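Local coordinates for conserved hypothetical protein (Pseudomonas aeruginosa PAO1, PDB 1TE5), which is of unknown function but is probably a class-II glutamine amidotransferase of the N-terminal nucleophile (Ntn) hydrolase superfamily, at residues K85-L98 and Y121-C134. Sequence-based numbering, arbitrary orientation.
Sequences KVGLSNTHPFIREL and YRPVGETDSEAAFC
R96 and E130 form a salt bridge joining strand 94-98, an outermost strand, within this chain, of an antiparallel sheet, to the first turn of helix 128-143, part of the sheet-and-helix layering expected of an Ntn-hydrolase fold. The axes of strand 94-98 and of 128-134 run nearly parallel, 20° apart. R96 NH1 lies 2.9 Å from E130 OE2 and meets it on the anti side, tilted out of the carboxylate plane, with guanidinium and carboxylate planes almost perpendicular (89°). V124 N reaches the same oxygen from the opposite face of the carboxylate and G125 N bonds to OE1, so both oxygens are engaged and the head group is fixed. E130 itself lies against F94: its CB sits over the ring face, 3.9 Å from the centroid in a CH-pi contact, while its carboxylate stacks on the same ring. CG stands anti to the backbone N (chi1 -175°) and the chain runs on extended, carrying the carboxylate along the ring. H92 CA lies over the opposite face of F94, offset toward the rim. S129 OG hydrogen-bonds H92 NE2 at 2.8 Å, and Y121 OH donates to E97 O, which lies in the ring plane, 3.0 Å away.

Where the loops meet, N90 grips the chain just before the helix with both ends of its amide. OD1 accepts E126 N at 2.7 Å in the carbonyl plane, and ND2 donates to E126 OE2 as well as to V86 O within its own loop. S89 O approaches G125 CA in a 3.4 Å CA-H...O contact, consistent with tight backbone packing there.

A second shell positions these groups. H107 hydrogen-bonds S129 OG, while H92 N is held by Q80. Across the dimer interface, E97 OE2 accepts R122 N of the second subunit. T127, the N-cap of the helix, accepts E130 N through OG1.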
ATOM      1  N   LYS A  85     -16.229 -10.628  -8.978  1.00 60.43           N
ATOM      2  CA  LYS A  85     -16.386  -9.225  -8.659  1.00 60.41           C
ATOM      3  C   LYS A  85     -15.206  -8.324  -9.020  1.00 56.98           C
ATOM      4  O   LYS A  85     -14.074  -8.761  -9.226  1.00 55.85           O
ATOM      5  CB  LYS A  85     -16.688  -9.079  -7.156  1.00 63.74           C
ATOM      6  CG  LYS A  85     -17.619 -10.155  -6.607  1.00 66.30           C
ATOM      7  CD  LYS A  85     -16.876 -11.171  -5.708  1.00 67.96           C
ATOM      8  CE  LYS A  85     -15.971 -12.179  -6.462  1.00 65.18           C
ATOM      9  NZ  LYS A  85     -14.709 -11.618  -7.026  1.00 60.58           N
ATOM     10  N   VAL A  86     -15.535  -7.043  -9.095  1.00 54.21           N
ATOM     11  CA  VAL A  86     -14.606  -5.993  -9.434  1.00 51.91           C
ATOM     12  C   VAL A  86     -14.128  -5.231  -8.216  1.00 45.46           C
ATOM     13  O   VAL A  86     -14.356  -5.621  -7.076  1.00 43.76           O
ATOM     14  CB  VAL A  86     -15.295  -4.982 -10.386  1.00 54.91           C
ATOM     15  CG1 VAL A  86     -15.307  -5.508 -11.811  1.00 58.06           C
ATOM     16  CG2 VAL A  86     -16.734  -4.743  -9.904  1.00 54.76           C
ATOM     17  N   GLY A  87     -13.567  -4.071  -8.496  1.00 40.75           N
ATOM     18  CA  GLY A  87     -13.088  -3.205  -7.436  1.00 36.75           C
ATOM     19  C   GLY A  87     -11.683  -3.480  -6.948  1.00 33.43           C
ATOM     20  O   GLY A  87     -11.168  -4.582  -7.088  1.00 29.69           O
ATOM     21  N   LEU A  88     -11.077  -2.445  -6.375  1.00 30.35           N
ATOM     22  CA  LEU A  88      -9.723  -2.486  -5.835  1.00 30.35           C
ATOM     23  C   LEU A  88      -9.539  -3.524  -4.722  1.00 27.08           C
ATOM     24  O   LEU A  88      -8.478  -4.118  -4.597  1.00 28.80           O
ATOM     25  CB  LEU A  88      -9.355  -1.092  -5.321  1.00 30.21           C
ATOM     26  CG  LEU A  88      -7.962  -0.839  -4.760  1.00 31.15           C
ATOM     27  CD1 LEU A  88      -6.939  -1.080  -5.830  1.00 27.21           C
ATOM     28  CD2 LEU A  88      -7.872   0.583  -4.260  1.00 31.25           C
ATOM     29  N   SER A  89     -10.566  -3.721  -3.903  1.00 26.52           N
ATOM     30  CA  SER A  89     -10.475  -4.684  -2.808  1.00 27.89           C
ATOM     31  C   SER A  89     -10.334  -6.129  -3.281  1.00 29.00           C
ATOM     32  O   SER A  89     -10.014  -7.026  -2.489  1.00 27.38           O
ATOM     33  CB  SER A  89     -11.665  -4.540  -1.846  1.00 29.67           C
ATOM     34  OG  SER A  89     -12.914  -4.721  -2.484  1.00 30.69           O
ATOM     35  N   ASN A  90     -10.545  -6.343  -4.576  1.00 31.15           N
ATOM     36  CA  ASN A  90     -10.449  -7.674  -5.174  1.00 28.25           C
ATOM     37  C   ASN A  90      -9.279  -7.802  -6.149  1.00 28.19           C
ATOM     38  O   ASN A  90      -9.209  -8.760  -6.921  1.00 27.16           O
ATOM     39  CB  ASN A  90     -11.777  -8.017  -5.826  1.00 27.88           C
ATOM     40  CG  ASN A  90     -12.959  -8.186  -4.885  1.00 29.23           C
ATOM     41  OD1 ASN A  90     -12.851  -8.848  -3.860  1.00 28.39           O
ATOM     42  ND2 ASN A  90     -14.081  -7.552  -5.209  1.00 35.35           N
ATOM     43  N   THR A  91      -8.341  -6.867  -6.074  1.00 26.80           N
ATOM     44  CA  THR A  91      -7.172  -6.864  -6.946  1.00 25.10           C
ATOM     45  C   THR A  91      -5.902  -7.296  -6.172  1.00 27.37           C
ATOM     46  O   THR A  91      -5.693  -6.867  -5.041  1.00 25.71           O
ATOM     47  CB  THR A  91      -6.992  -5.450  -7.548  1.00 26.10           C
ATOM     48  OG1 THR A  91      -8.207  -5.059  -8.209  1.00 25.76           O
ATOM     49  CG2 THR A  91      -5.860  -5.420  -8.541  1.00 21.52           C
ATOM     50  N   HIS A  92      -5.136  -8.208  -6.775  1.00 26.13           N
ATOM     51  CA  HIS A  92      -3.894  -8.741  -6.215  1.00 26.66           C
ATOM     52  C   HIS A  92      -2.757  -7.790  -6.544  1.00 24.52           C
ATOM     53  O   HIS A  92      -2.825  -7.054  -7.521  1.00 26.73           O
ATOM     54  CB  HIS A  92      -3.514 -10.077  -6.876  1.00 30.04           C
ATOM     55  CG  HIS A  92      -4.519 -11.171  -6.709  1.00 34.20           C
ATOM     56  ND1 HIS A  92      -5.877 -10.976  -6.853  1.00 40.14           N
ATOM     57  CD2 HIS A  92      -4.352 -12.490  -6.473  1.00 32.26           C
ATOM     58  CE1 HIS A  92      -6.502 -12.132  -6.717  1.00 40.89           C
ATOM     59  NE2 HIS A  92      -5.596 -13.066  -6.485  1.00 37.97           N
ATOM     60  N   PRO A  93      -1.669  -7.831  -5.762  1.00 23.97           N
ATOM     61  CA  PRO A  93      -1.465  -8.706  -4.601  1.00 25.17           C
ATOM     62  C   PRO A  93      -2.041  -8.097  -3.305  1.00 23.55           C
ATOM     63  O   PRO A  93      -2.485  -6.955  -3.310  1.00 24.94           O
ATOM     64  CB  PRO A  93       0.055  -8.843  -4.549  1.00 26.15           C
ATOM     65  CG  PRO A  93       0.530  -7.540  -5.076  1.00 28.52           C
ATOM     66  CD  PRO A  93      -0.382  -7.288  -6.239  1.00 25.48           C
ATOM     67  N   PHE A  94      -2.033  -8.873  -2.219  1.00 21.94           N
ATOM     68  CA  PHE A  94      -2.557  -8.417  -0.932  1.00 23.72           C
ATOM     69  C   PHE A  94      -1.438  -8.295   0.108  1.00 20.89           C
ATOM     70  O   PHE A  94      -0.487  -9.079   0.105  1.00 25.94           O
ATOM     71  CB  PHE A  94      -3.652  -9.365  -0.432  1.00 24.01           C
ATOM     72  CG  PHE A  94      -4.794  -9.524  -1.392  1.00 22.68           C
ATOM     73  CD1 PHE A  94      -4.915 -10.669  -2.167  1.00 24.70           C
ATOM     74  CD2 PHE A  94      -5.745  -8.517  -1.533  1.00 19.40           C
ATOM     75  CE1 PHE A  94      -5.975 -10.804  -3.069  1.00 26.09           C
ATOM     76  CE2 PHE A  94      -6.803  -8.641  -2.428  1.00 25.47           C
ATOM     77  CZ  PHE A  94      -6.918  -9.785  -3.195  1.00 28.10           C
ATOM     78  N   ILE A  95      -1.559  -7.303   0.988  1.00 21.84           N
ATOM     79  CA  ILE A  95      -0.560  -7.061   2.029  1.00 21.73           C
ATOM     80  C   ILE A  95      -1.167  -7.115   3.429  1.00 21.63           C
ATOM     81  O   ILE A  95      -2.313  -6.715   3.640  1.00 21.89           O
ATOM     82  CB  ILE A  95       0.114  -5.678   1.849  1.00 23.03           C
ATOM     83  CG1 ILE A  95       0.641  -5.522   0.423  1.00 25.33           C
ATOM     84  CG2 ILE A  95       1.248  -5.492   2.863  1.00 23.73           C
ATOM     85  CD1 ILE A  95       1.315  -4.206   0.186  1.00 26.68           C
ATOM     86  N   ARG A  96      -0.378  -7.602   4.383  1.00 22.21           N
ATOM     87  CA  ARG A  96      -0.793  -7.696   5.780  1.00 28.31           C
ATOM     88  C   ARG A  96       0.440  -7.931   6.637  1.00 29.96           C
ATOM     89  O   ARG A  96       1.302  -8.734   6.273  1.00 29.08           O
ATOM     90  CB  ARG A  96      -1.814  -8.820   5.969  1.00 27.06           C
ATOM     91  CG  ARG A  96      -3.008  -8.393   6.803  1.00 33.96           C
ATOM     92  CD  ARG A  96      -4.322  -9.000   6.322  1.00 33.60           C
ATOM     93  NE  ARG A  96      -4.598  -8.478   4.991  1.00 39.61           N
ATOM     94  CZ  ARG A  96      -5.813  -8.352   4.467  1.00 33.86           C
ATOM     95  NH1 ARG A  96      -5.947  -7.877   3.244  1.00 38.12           N
ATOM     96  NH2 ARG A  96      -6.895  -8.691   5.160  1.00 35.35           N
ATOM     97  N   GLU A  97       0.569  -7.190   7.736  1.00 28.51           N
ATOM     98  CA  GLU A  97       1.734  -7.370   8.598  1.00 30.21           C
ATOM     99  C   GLU A  97       1.546  -8.465   9.631  1.00 27.46           C
ATOM    100  O   GLU A  97       0.469  -8.620  10.208  1.00 25.55           O
ATOM    101  CB  GLU A  97       2.164  -6.058   9.274  1.00 33.08           C
ATOM    102  CG  GLU A  97       1.391  -5.665  10.526  1.00 34.64           C
ATOM    103  CD  GLU A  97       2.032  -6.124  11.841  1.00 23.53           C
ATOM    104  OE1 GLU A  97       3.149  -6.686  11.859  1.00 30.66           O
ATOM    105  OE2 GLU A  97       1.388  -5.903  12.875  1.00 25.34           O
ATOM    106  N   LEU A  98       2.608  -9.236   9.811  1.00 24.91           N
ATOM    107  CA  LEU A  98       2.675 -10.327  10.766  1.00 25.80           C
ATOM    108  C   LEU A  98       4.120 -10.294  11.269  1.00 23.59           C
ATOM    109  O   LEU A  98       5.068 -10.241  10.482  1.00 22.11           O
ATOM    110  CB  LEU A  98       2.356 -11.672  10.095  1.00 27.36           C
ATOM    111  CG  LEU A  98       2.008 -12.852  11.015  1.00 29.01           C
ATOM    112  CD1 LEU A  98       1.336 -13.948  10.229  1.00 28.59           C
ATOM    113  CD2 LEU A  98       3.240 -13.383  11.714  1.00 30.50           C
ATOM    114  N   TYR A 121      -6.981 -12.455  11.016  1.00 30.17           N
ATOM    115  CA  TYR A 121      -6.985 -11.730   9.758  1.00 30.27           C
ATOM    116  C   TYR A 121      -8.283 -11.999   9.014  1.00 29.80           C
ATOM    117  O   TYR A 121      -8.753 -13.134   8.943  1.00 33.48           O
ATOM    118  CB  TYR A 121      -5.795 -12.154   8.893  1.00 23.52           C
ATOM    119  CG  TYR A 121      -4.443 -11.880   9.514  1.00 27.29           C
ATOM    120  CD1 TYR A 121      -3.787 -12.857  10.267  1.00 25.90           C
ATOM    121  CD2 TYR A 121      -3.805 -10.652   9.336  1.00 26.67           C
ATOM    122  CE1 TYR A 121      -2.529 -12.623  10.823  1.00 25.48           C
ATOM    123  CE2 TYR A 121      -2.542 -10.407   9.889  1.00 24.48           C
ATOM    124  CZ  TYR A 121      -1.914 -11.400  10.631  1.00 25.87           C
ATOM    125  OH  TYR A 121      -0.676 -11.170  11.182  1.00 28.91           O
ATOM    126  N   ARG A 122      -8.870 -10.942   8.471  1.00 28.78           N
ATOM    127  CA  ARG A 122     -10.109 -11.065   7.720  1.00 31.05           C
ATOM    128  C   ARG A 122      -9.956 -10.360   6.374  1.00 29.27           C
ATOM    129  O   ARG A 122      -9.275  -9.336   6.274  1.00 25.20           O
ATOM    130  CB  ARG A 122     -11.274 -10.448   8.502  1.00 32.01           C
ATOM    131  CG  ARG A 122     -11.513 -11.060   9.872  1.00 39.05           C
ATOM    132  CD  ARG A 122     -12.795 -10.519  10.470  1.00 43.58           C
ATOM    133  NE  ARG A 122     -13.003 -10.958  11.845  1.00 47.83           N
ATOM    134  CZ  ARG A 122     -13.315 -12.196  12.205  1.00 50.87           C
ATOM    135  NH1 ARG A 122     -13.482 -12.491  13.484  1.00 47.92           N
ATOM    136  NH2 ARG A 122     -13.451 -13.142  11.289  1.00 53.50           N
ATOM    137  N   PRO A 123     -10.510 -10.954   5.304  1.00 28.84           N
ATOM    138  CA  PRO A 123     -10.390 -10.300   4.001  1.00 28.15           C
ATOM    139  C   PRO A 123     -11.256  -9.031   3.929  1.00 26.39           C
ATOM    140  O   PRO A 123     -12.306  -8.932   4.585  1.00 28.09           O
ATOM    141  CB  PRO A 123     -10.874 -11.389   3.034  1.00 29.67           C
ATOM    142  CG  PRO A 123     -11.868 -12.143   3.832  1.00 30.26           C
ATOM    143  CD  PRO A 123     -11.172 -12.265   5.175  1.00 30.40           C
ATOM    144  N   VAL A 124     -10.756  -8.038   3.201  1.00 23.67           N
ATOM    145  CA  VAL A 124     -11.477  -6.785   2.991  1.00 23.82           C
ATOM    146  C   VAL A 124     -12.374  -6.956   1.747  1.00 21.22           C
ATOM    147  O   VAL A 124     -13.490  -6.425   1.680  1.00 24.24           O
ATOM    148  CB  VAL A 124     -10.492  -5.613   2.787  1.00 22.51           C
ATOM    149  CG1 VAL A 124     -11.255  -4.312   2.567  1.00 21.38           C
ATOM    150  CG2 VAL A 124      -9.571  -5.496   4.002  1.00 23.45           C
ATOM    151  N   GLY A 125     -11.846  -7.692   0.767  1.00 24.03           N
ATOM    152  CA  GLY A 125     -12.558  -7.984  -0.467  1.00 23.10           C
ATOM    153  C   GLY A 125     -13.258  -9.334  -0.407  1.00 24.15           C
ATOM    154  O   GLY A 125     -13.309  -9.978   0.643  1.00 23.58           O
ATOM    155  N   GLU A 126     -13.807  -9.772  -1.531  1.00 26.23           N
ATOM    156  CA  GLU A 126     -14.521 -11.037  -1.559  1.00 29.00           C
ATOM    157  C   GLU A 126     -13.800 -12.164  -2.286  1.00 31.04           C
ATOM    158  O   GLU A 126     -14.362 -13.247  -2.458  1.00 27.17           O
ATOM    159  CB  GLU A 126     -15.911 -10.852  -2.171  1.00 31.90           C
ATOM    160  CG  GLU A 126     -16.748  -9.742  -1.549  1.00 31.71           C
ATOM    161  CD  GLU A 126     -16.418  -8.371  -2.102  1.00 38.16           C
ATOM    162  OE1 GLU A 126     -16.231  -7.439  -1.292  1.00 39.46           O
ATOM    163  OE2 GLU A 126     -16.359  -8.223  -3.344  1.00 43.35           O
ATOM    164  N   THR A 127     -12.569 -11.916  -2.716  1.00 30.75           N
ATOM    165  CA  THR A 127     -11.804 -12.929  -3.431  1.00 30.47           C
ATOM    166  C   THR A 127     -11.525 -14.167  -2.593  1.00 31.83           C
ATOM    167  O   THR A 127     -11.526 -14.113  -1.362  1.00 30.71           O
ATOM    168  CB  THR A 127     -10.445 -12.372  -3.943  1.00 33.73           C
ATOM    169  OG1 THR A 127      -9.746 -11.705  -2.880  1.00 39.81           O
ATOM    170  CG2 THR A 127     -10.662 -11.407  -5.095  1.00 34.66           C
ATOM    171  N   ASP A 128     -11.381 -15.303  -3.262  1.00 29.26           N
ATOM    172  CA  ASP A 128     -11.046 -16.536  -2.574  1.00 28.56           C
ATOM    173  C   ASP A 128      -9.555 -16.435  -2.272  1.00 25.49           C
ATOM    174  O   ASP A 128      -9.062 -17.022  -1.313  1.00 20.17           O
ATOM    175  CB  ASP A 128     -11.313 -17.762  -3.460  1.00 35.18           C
ATOM    176  CG  ASP A 128     -12.771 -18.232  -3.411  1.00 46.45           C
ATOM    177  OD1 ASP A 128     -13.558 -17.763  -2.555  1.00 48.54           O
ATOM    178  OD2 ASP A 128     -13.126 -19.100  -4.237  1.00 51.37           O
ATOM    179  N   SER A 129      -8.842 -15.699  -3.118  1.00 24.09           N
ATOM    180  CA  SER A 129      -7.408 -15.501  -2.957  1.00 25.67           C
ATOM    181  C   SER A 129      -7.085 -14.843  -1.617  1.00 24.79           C
ATOM    182  O   SER A 129      -6.173 -15.280  -0.911  1.00 23.27           O
ATOM    183  CB  SER A 129      -6.860 -14.628  -4.092  1.00 24.10           C
ATOM    184  OG  SER A 129      -7.005 -15.259  -5.356  1.00 32.01           O
ATOM    185  N   GLU A 130      -7.811 -13.776  -1.289  1.00 26.44           N
ATOM    186  CA  GLU A 130      -7.594 -13.047  -0.045  1.00 28.36           C
ATOM    187  C   GLU A 130      -8.036 -13.856   1.172  1.00 28.38           C
ATOM    188  O   GLU A 130      -7.467 -13.720   2.257  1.00 27.16           O
ATOM    189  CB  GLU A 130      -8.317 -11.705  -0.082  1.00 28.35           C
ATOM    190  CG  GLU A 130      -8.040 -10.829   1.118  1.00 27.16           C
ATOM    191  CD  GLU A 130      -8.667  -9.462   1.002  1.00 23.75           C
ATOM    192  OE1 GLU A 130      -9.462  -9.238   0.057  1.00 24.95           O
ATOM    193  OE2 GLU A 130      -8.350  -8.609   1.860  1.00 24.80           O
ATOM    194  N   ALA A 131      -9.091 -14.648   0.999  1.00 27.56           N
ATOM    195  CA  ALA A 131      -9.597 -15.498   2.070  1.00 27.29           C
ATOM    196  C   ALA A 131      -8.518 -16.541   2.384  1.00 24.05           C
ATOM    197  O   ALA A 131      -8.325 -16.922   3.540  1.00 28.32           O
ATOM    198  CB  ALA A 131     -10.884 -16.174   1.639  1.00 26.76           C
ATOM    199  N   ALA A 132      -7.825 -16.988   1.338  1.00 26.25           N
ATOM    200  CA  ALA A 132      -6.753 -17.964   1.461  1.00 24.45           C
ATOM    201  C   ALA A 132      -5.547 -17.325   2.128  1.00 25.00           C
ATOM    202  O   ALA A 132      -4.871 -17.970   2.932  1.00 23.11           O
ATOM    203  CB  ALA A 132      -6.361 -18.506   0.093  1.00 24.63           C
ATOM    204  N   PHE A 133      -5.259 -16.077   1.760  1.00 22.65           N
ATOM    205  CA  PHE A 133      -4.127 -15.340   2.325  1.00 24.29           C
ATOM    206  C   PHE A 133      -4.264 -15.169   3.839  1.00 21.87           C
ATOM    207  O   PHE A 133      -3.321 -15.416   4.600  1.00 24.93           O
ATOM    208  CB  PHE A 133      -4.018 -13.956   1.671  1.00 21.20           C
ATOM    209  CG  PHE A 133      -2.836 -13.144   2.140  1.00 17.44           C
ATOM    210  CD1 PHE A 133      -2.887 -11.754   2.122  1.00 19.40           C
ATOM    211  CD2 PHE A 133      -1.666 -13.771   2.582  1.00 12.33           C
ATOM    212  CE1 PHE A 133      -1.785 -10.986   2.533  1.00 20.14           C
ATOM    213  CE2 PHE A 133      -0.556 -13.019   2.997  1.00 18.69           C
ATOM    214  CZ  PHE A 133      -0.617 -11.618   2.970  1.00 17.97           C
ATOM    215  N   CYS A 134      -5.415 -14.660   4.254  1.00 25.77           N
ATOM    216  CA  CYS A 134      -5.698 -14.446   5.658  1.00 25.14           C
ATOM    217  C   CYS A 134      -5.653 -15.751   6.431  1.00 27.11           C
ATOM    218  O   CYS A 134      -5.046 -15.805   7.492  1.00 27.12           O
ATOM    219  CB  CYS A 134      -7.059 -13.791   5.822  1.00 26.29           C
ATOM    220  SG  CYS A 134      -7.110 -12.135   5.143  1.00 33.55           S
TER
HETATM  221  O   HOH W   1      -8.231  -6.366  -0.244  1.00 21.12           O
HETATM  222  O   HOH W   2     -14.730  -5.246  -0.652  1.00 30.31           O